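Local atomic coordinates of HD domain-containing protein (Aquifex aeolicus, PDB entry 2HEK), a protein that is of unknown function but binds GDP and a zinc ion, and may be a dGTPase, as some HD-domain proteins are. Residues K310-Y321 with L346-D357. Sequence-based numbering, arbitrary orientation.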
loop_
_atom_site.group_PDB
_atom_site.type_symbol
_atom_site.label_atom_id
_atom_site.label_comp_id
_atom_site.label_asym_id
_atom_site.label_seq_id
_atom_site.Cartn_x
_atom_site.Cartn_y
_atom_site.Cartn_z
ATOM N N LYS A 310 42.837 11.457 14.807
ATOM C CA LYS A 310 41.605 11.980 15.393
ATOM C C LYS A 310 40.572 12.410 14.350
ATOM O O LYS A 310 39.557 13.001 14.690
ATOM C CB LYS A 310 41.894 13.159 16.317
ATOM C CG LYS A 310 42.783 12.831 17.532
ATOM C CD LYS A 310 42.014 12.131 18.652
ATOM C CE LYS A 310 42.967 11.688 19.768
ATOM N NZ LYS A 310 42.323 10.721 20.706
ATOM N N VAL A 311 40.839 12.141 13.082
ATOM C CA VAL A 311 39.924 12.598 12.038
ATOM C C VAL A 311 39.756 11.532 10.987
ATOM O O VAL A 311 40.661 10.715 10.763
ATOM C CB VAL A 311 40.406 13.915 11.345
ATOM C CG1 VAL A 311 40.391 15.098 12.321
ATOM C CG2 VAL A 311 41.774 13.720 10.729
ATOM N N ARG A 312 38.600 11.547 10.318
ATOM C CA ARG A 312 38.406 10.677 9.162
ATOM C C ARG A 312 37.769 11.460 8.021
ATOM O O ARG A 312 37.017 12.384 8.261
ATOM C CB ARG A 312 37.561 9.451 9.540
ATOM C CG ARG A 312 38.241 8.545 10.571
ATOM C CD ARG A 312 39.389 7.755 9.932
ATOM N NE ARG A 312 39.957 6.763 10.837
ATOM C CZ ARG A 312 40.649 7.049 11.941
ATOM N NH1 ARG A 312 40.843 8.312 12.309
ATOM N NH2 ARG A 312 41.135 6.058 12.690
ATOM N N PHE A 313 38.115 11.099 6.791
ATOM C CA PHE A 313 37.590 11.764 5.602
ATOM C C PHE A 313 36.827 10.733 4.777
ATOM O O PHE A 313 37.144 9.541 4.803
ATOM C CB PHE A 313 38.728 12.429 4.801
ATOM C CG PHE A 313 39.562 13.351 5.630
ATOM C CD1 PHE A 313 40.783 12.928 6.151
ATOM C CD2 PHE A 313 39.097 14.618 5.949
ATOM C CE1 PHE A 313 41.548 13.770 6.957
ATOM C CE2 PHE A 313 39.847 15.474 6.767
ATOM C CZ PHE A 313 41.072 15.054 7.270
ATOM N N ASP A 314 35.805 11.177 4.064
ATOM C CA ASP A 314 35.075 10.254 3.218
ATOM C C ASP A 314 34.640 11.006 1.983
ATOM O O ASP A 314 34.082 12.091 2.094
ATOM C CB ASP A 314 33.861 9.676 3.969
ATOM C CG ASP A 314 33.247 8.474 3.252
ATOM O OD1 ASP A 314 33.998 7.682 2.651
ATOM O OD2 ASP A 314 32.009 8.318 3.274
ATOM N N GLU A 315 34.930 10.438 0.812
ATOM C CA GLU A 315 34.509 11.028 -0.458
ATOM C C GLU A 315 33.595 10.052 -1.169
ATOM O O GLU A 315 33.975 8.915 -1.445
ATOM C CB GLU A 315 35.721 11.366 -1.343
ATOM C CG GLU A 315 36.694 12.374 -0.688
ATOM C CD GLU A 315 37.893 12.774 -1.576
ATOM O OE1 GLU A 315 37.870 12.531 -2.802
ATOM O OE2 GLU A 315 38.858 13.358 -1.041
ATOM N N VAL A 316 32.374 10.499 -1.430
ATOM C CA VAL A 316 31.393 9.705 -2.185
ATOM C C VAL A 316 31.041 10.396 -3.509
ATOM O O VAL A 316 30.577 11.536 -3.522
ATOM C CB VAL A 316 30.123 9.518 -1.368
ATOM C CG1 VAL A 316 29.047 9.003 -2.249
ATOM C CG2 VAL A 316 30.376 8.583 -0.212
ATOM N N GLU A 317 31.291 9.714 -4.620
ATOM C CA GLU A 317 30.961 10.240 -5.951
ATOM C C GLU A 317 30.345 9.129 -6.804
ATOM O O GLU A 317 31.080 8.281 -7.344
ATOM C CB GLU A 317 32.193 10.870 -6.634
ATOM C CG GLU A 317 32.620 12.225 -6.022
ATOM C CD GLU A 317 33.891 12.834 -6.631
ATOM O OE1 GLU A 317 34.539 12.198 -7.495
ATOM O OE2 GLU A 317 34.238 13.972 -6.233
ATOM N N LYS A 318 29.003 9.149 -6.909
ATOM C CA LYS A 318 28.205 8.070 -7.502
ATOM C C LYS A 318 27.267 8.493 -8.643
ATOM O O LYS A 318 26.443 9.411 -8.499
ATOM C CB LYS A 318 27.366 7.413 -6.417
ATOM C CG LYS A 318 26.598 6.205 -6.869
ATOM C CD LYS A 318 27.540 5.012 -6.976
ATOM C CE LYS A 318 26.830 3.768 -7.511
ATOM N NZ LYS A 318 27.575 2.507 -7.197
ATOM N N GLU A 319 27.359 7.777 -9.757
ATOM C CA GLU A 319 26.586 8.080 -10.951
ATOM C C GLU A 319 25.169 7.539 -10.839
ATOM O O GLU A 319 24.967 6.361 -10.635
ATOM C CB GLU A 319 27.250 7.469 -12.194
ATOM C CG GLU A 319 28.354 8.322 -12.847
ATOM C CD GLU A 319 28.700 7.823 -14.245
ATOM O OE1 GLU A 319 29.106 6.641 -14.379
ATOM O OE2 GLU A 319 28.551 8.610 -15.211
ATOM N N VAL A 320 24.202 8.416 -11.034
ATOM C CA VAL A 320 22.788 8.082 -10.924
ATOM C C VAL A 320 22.313 7.452 -12.242
ATOM O O VAL A 320 21.357 6.663 -12.271
ATOM C CB VAL A 320 22.009 9.367 -10.612
ATOM C CG1 VAL A 320 20.478 9.185 -10.750
ATOM C CG2 VAL A 320 22.414 9.896 -9.218
ATOM N N TYR A 321 22.984 7.810 -13.333
ATOM C CA TYR A 321 22.761 7.160 -14.614
ATOM C C TYR A 321 24.125 7.024 -15.293
ATOM O O TYR A 321 24.850 8.007 -15.413
ATOM C CB TYR A 321 21.821 7.982 -15.476
ATOM C CG TYR A 321 21.795 7.547 -16.939
ATOM C CD1 TYR A 321 21.401 6.254 -17.294
ATOM C CD2 TYR A 321 22.150 8.432 -17.960
ATOM C CE1 TYR A 321 21.374 5.844 -18.638
ATOM C CE2 TYR A 321 22.126 8.035 -19.309
ATOM C CZ TYR A 321 21.734 6.743 -19.640
ATOM O OH TYR A 321 21.697 6.332 -20.970
ATOM N N LEU A 346 20.092 13.745 -15.189
ATOM C CA LEU A 346 20.364 13.310 -13.811
ATOM C C LEU A 346 21.839 13.492 -13.463
ATOM O O LEU A 346 22.708 12.925 -14.110
ATOM C CB LEU A 346 19.992 11.834 -13.604
ATOM C CG LEU A 346 18.501 11.471 -13.727
ATOM C CD1 LEU A 346 18.286 9.935 -13.801
ATOM C CD2 LEU A 346 17.720 12.075 -12.536
ATOM N N LYS A 347 22.110 14.283 -12.437
ATOM C CA LYS A 347 23.480 14.572 -12.041
ATOM C C LYS A 347 24.004 13.510 -11.046
ATOM O O LYS A 347 23.219 12.899 -10.321
ATOM C CB LYS A 347 23.553 15.990 -11.456
ATOM C CG LYS A 347 23.279 17.119 -12.479
ATOM C CD LYS A 347 23.142 18.505 -11.798
ATOM C CE LYS A 347 23.339 19.659 -12.808
ATOM N NZ LYS A 347 23.222 21.021 -12.182
ATOM N N PRO A 348 25.329 13.280 -11.024
ATOM C CA PRO A 348 25.891 12.356 -10.040
ATOM C C PRO A 348 25.785 12.870 -8.604
ATOM O O PRO A 348 25.654 14.070 -8.359
ATOM C CB PRO A 348 27.360 12.250 -10.445
ATOM C CG PRO A 348 27.644 13.559 -11.163
ATOM C CD PRO A 348 26.367 13.850 -11.906
ATOM N N ILE A 349 25.788 11.945 -7.662
ATOM C CA ILE A 349 25.815 12.316 -6.257
ATOM C C ILE A 349 27.278 12.566 -5.892
ATOM O O ILE A 349 28.129 11.717 -6.137
ATOM C CB ILE A 349 25.201 11.174 -5.379
ATOM C CG1 ILE A 349 23.714 10.978 -5.724
ATOM C CG2 ILE A 349 25.457 11.414 -3.853
ATOM C CD1 ILE A 349 23.164 9.533 -5.371
ATOM N N LYS A 350 27.565 13.707 -5.283
ATOM C CA LYS A 350 28.941 14.024 -4.831
ATOM C C LYS A 350 28.864 14.517 -3.416
ATOM O O LYS A 350 28.279 15.565 -3.171
ATOM C CB LYS A 350 29.547 15.131 -5.707
ATOM C CG LYS A 350 29.966 14.677 -7.101
ATOM C CD LYS A 350 30.187 15.877 -8.041
ATOM C CE LYS A 350 31.564 16.509 -7.876
ATOM N NZ LYS A 350 32.635 15.642 -8.484
ATOM N N LEU A 351 29.445 13.782 -2.467
ATOM C CA LEU A 351 29.378 14.193 -1.079
ATOM C C LEU A 351 30.737 14.030 -0.451
ATOM O O LEU A 351 31.409 13.002 -0.663
ATOM C CB LEU A 351 28.337 13.351 -0.298
ATOM C CG LEU A 351 26.837 13.546 -0.610
ATOM C CD1 LEU A 351 26.043 12.286 -0.210
ATOM C CD2 LEU A 351 26.266 14.760 0.104
ATOM N N TYR A 352 31.136 15.018 0.345
ATOM C CA TYR A 352 32.444 14.956 1.013
ATOM C C TYR A 352 32.199 15.161 2.470
ATOM O O TYR A 352 31.517 16.087 2.858
ATOM C CB TYR A 352 33.404 16.040 0.451
ATOM C CG TYR A 352 33.374 16.028 -1.046
ATOM C CD1 TYR A 352 32.561 16.913 -1.740
ATOM C CD2 TYR A 352 34.082 15.068 -1.754
ATOM C CE1 TYR A 352 32.498 16.872 -3.124
ATOM C CE2 TYR A 352 33.993 14.994 -3.117
ATOM C CZ TYR A 352 33.216 15.924 -3.788
ATOM O OH TYR A 352 33.130 15.855 -5.147
ATOM N N ARG A 353 32.715 14.262 3.289
ATOM C CA ARG A 353 32.447 14.347 4.709
ATOM C C ARG A 353 33.738 14.418 5.493
ATOM O O ARG A 353 34.710 13.760 5.141
ATOM C CB ARG A 353 31.608 13.140 5.205
ATOM C CG ARG A 353 30.095 13.395 5.111
ATOM C CD ARG A 353 29.584 13.263 3.700
ATOM N NE ARG A 353 28.108 13.280 3.703
ATOM C CZ ARG A 353 27.335 12.192 3.622
ATOM N NH1 ARG A 353 27.881 10.972 3.492
ATOM N NH2 ARG A 353 26.000 12.335 3.638
ATOM N N ILE A 354 33.722 15.185 6.568
ATOM C CA ILE A 354 34.845 15.148 7.535
ATOM C C ILE A 354 34.270 14.800 8.895
ATOM O O ILE A 354 33.290 15.395 9.344
ATOM C CB ILE A 354 35.635 16.498 7.624
ATOM C CG1 ILE A 354 36.206 16.880 6.258
ATOM C CG2 ILE A 354 36.795 16.394 8.639
ATOM C CD1 ILE A 354 36.831 18.302 6.210
ATOM N N TYR A 355 34.880 13.824 9.537
ATOM C CA TYR A 355 34.436 13.369 10.844
ATOM C C TYR A 355 35.568 13.577 11.846
ATOM O O TYR A 355 36.729 13.350 11.502
ATOM C CB TYR A 355 34.189 11.860 10.779
ATOM C CG TYR A 355 33.104 11.439 9.794
ATOM C CD1 TYR A 355 33.438 10.984 8.533
ATOM C CD2 TYR A 355 31.742 11.486 10.153
ATOM C CE1 TYR A 355 32.444 10.558 7.609
ATOM C CE2 TYR A 355 30.743 11.057 9.248
ATOM C CZ TYR A 355 31.113 10.608 7.979
ATOM O OH TYR A 355 30.169 10.187 7.060
ATOM N N VAL A 356 35.222 13.932 13.081
ATOM C CA VAL A 356 36.224 14.078 14.144
ATOM C C VAL A 356 35.850 13.356 15.438
ATOM O O VAL A 356 34.675 13.267 15.795
ATOM C CB VAL A 356 36.505 15.569 14.472
ATOM C CG1 VAL A 356 37.028 16.278 13.260
ATOM C CG2 VAL A 356 35.253 16.254 14.945
ATOM N N ASP A 357 36.867 12.841 16.126
ATOM C CA ASP A 357 36.725 12.320 17.486
ATOM C C ASP A 357 35.744 13.182 18.268
ATOM O O ASP A 357 35.856 14.403 18.274
ATOM C CB ASP A 357 38.096 12.312 18.164
ATOM C CG ASP A 357 38.102 11.553 19.483
ATOM O OD1 ASP A 357 38.885 10.579 19.592
ATOM O OD2 ASP A 357 37.329 11.927 20.397
HETATM O O HOH W 1 30.483 10.052 4.264
HETATM O O HOH W 2 24.463 10.583 -13.036
#
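Arg312 and Tyr355 face each other as a hydrogen-bonded pair near one end of two antiparallel strands, 311-318 and 349-356, whose axes come within 4.6 Å at 178°. Each residue gives its N-H to the other's carbonyl, and the same reciprocal pair of hydrogen bonds recurs at Asp314–Arg353, Val316–Leu351 and Lys318–Ile349. Strand 349-356 is the middle of a three-stranded sheet, with 284-289 along its other edge.

Beta-branched Val311, Val356 and Ile354 suit extended strands, and with Phe313 they lie under helix 292-305, where Leu303 meets Val311 and Phe295 and Leu302 meet Ile354. Val311 CG1 touches Val356 CG1 at 3.7 Å, and Ile354 lies alongside Phe313, its CG1 3.7 Å from CD2 at the ring edge. Further along, the Tyr352 ring has Glu315 CG at its edge. Tyr352 OH donates to Glu317 OE2, though the modelled 2.4 Å is doubtfully short. Lys350, its chain bent at chi3 (82°) and chi4 (74°), brings NZ 3.2 Å from that oxygen, a salt bridge whose hydrogen bond is weak.

On the opposite face, Asp314, Arg353 and Tyr355 form a polar group beside helix 224-240; Val316, Leu351 and Ile349 continue it as apolar surface. One water donates to Asp314 OD2 and Tyr355 OH (2.8 Å) and accepts from Arg353 NH1 (2.9 Å). Arg227 also pairs with Asp314, while Lys224 and Phe222 offer carbonyls to Tyr355 and Arg353. Tyr355's side chain lies about 8 Å from a bound GDP.

Two polar clusters thus differ: water links carboxylate, guanidinium and phenol of Asp314, Arg353 and Tyr355, whereas Glu317 meets Lys350 directly, which probably stabilises its negative charge.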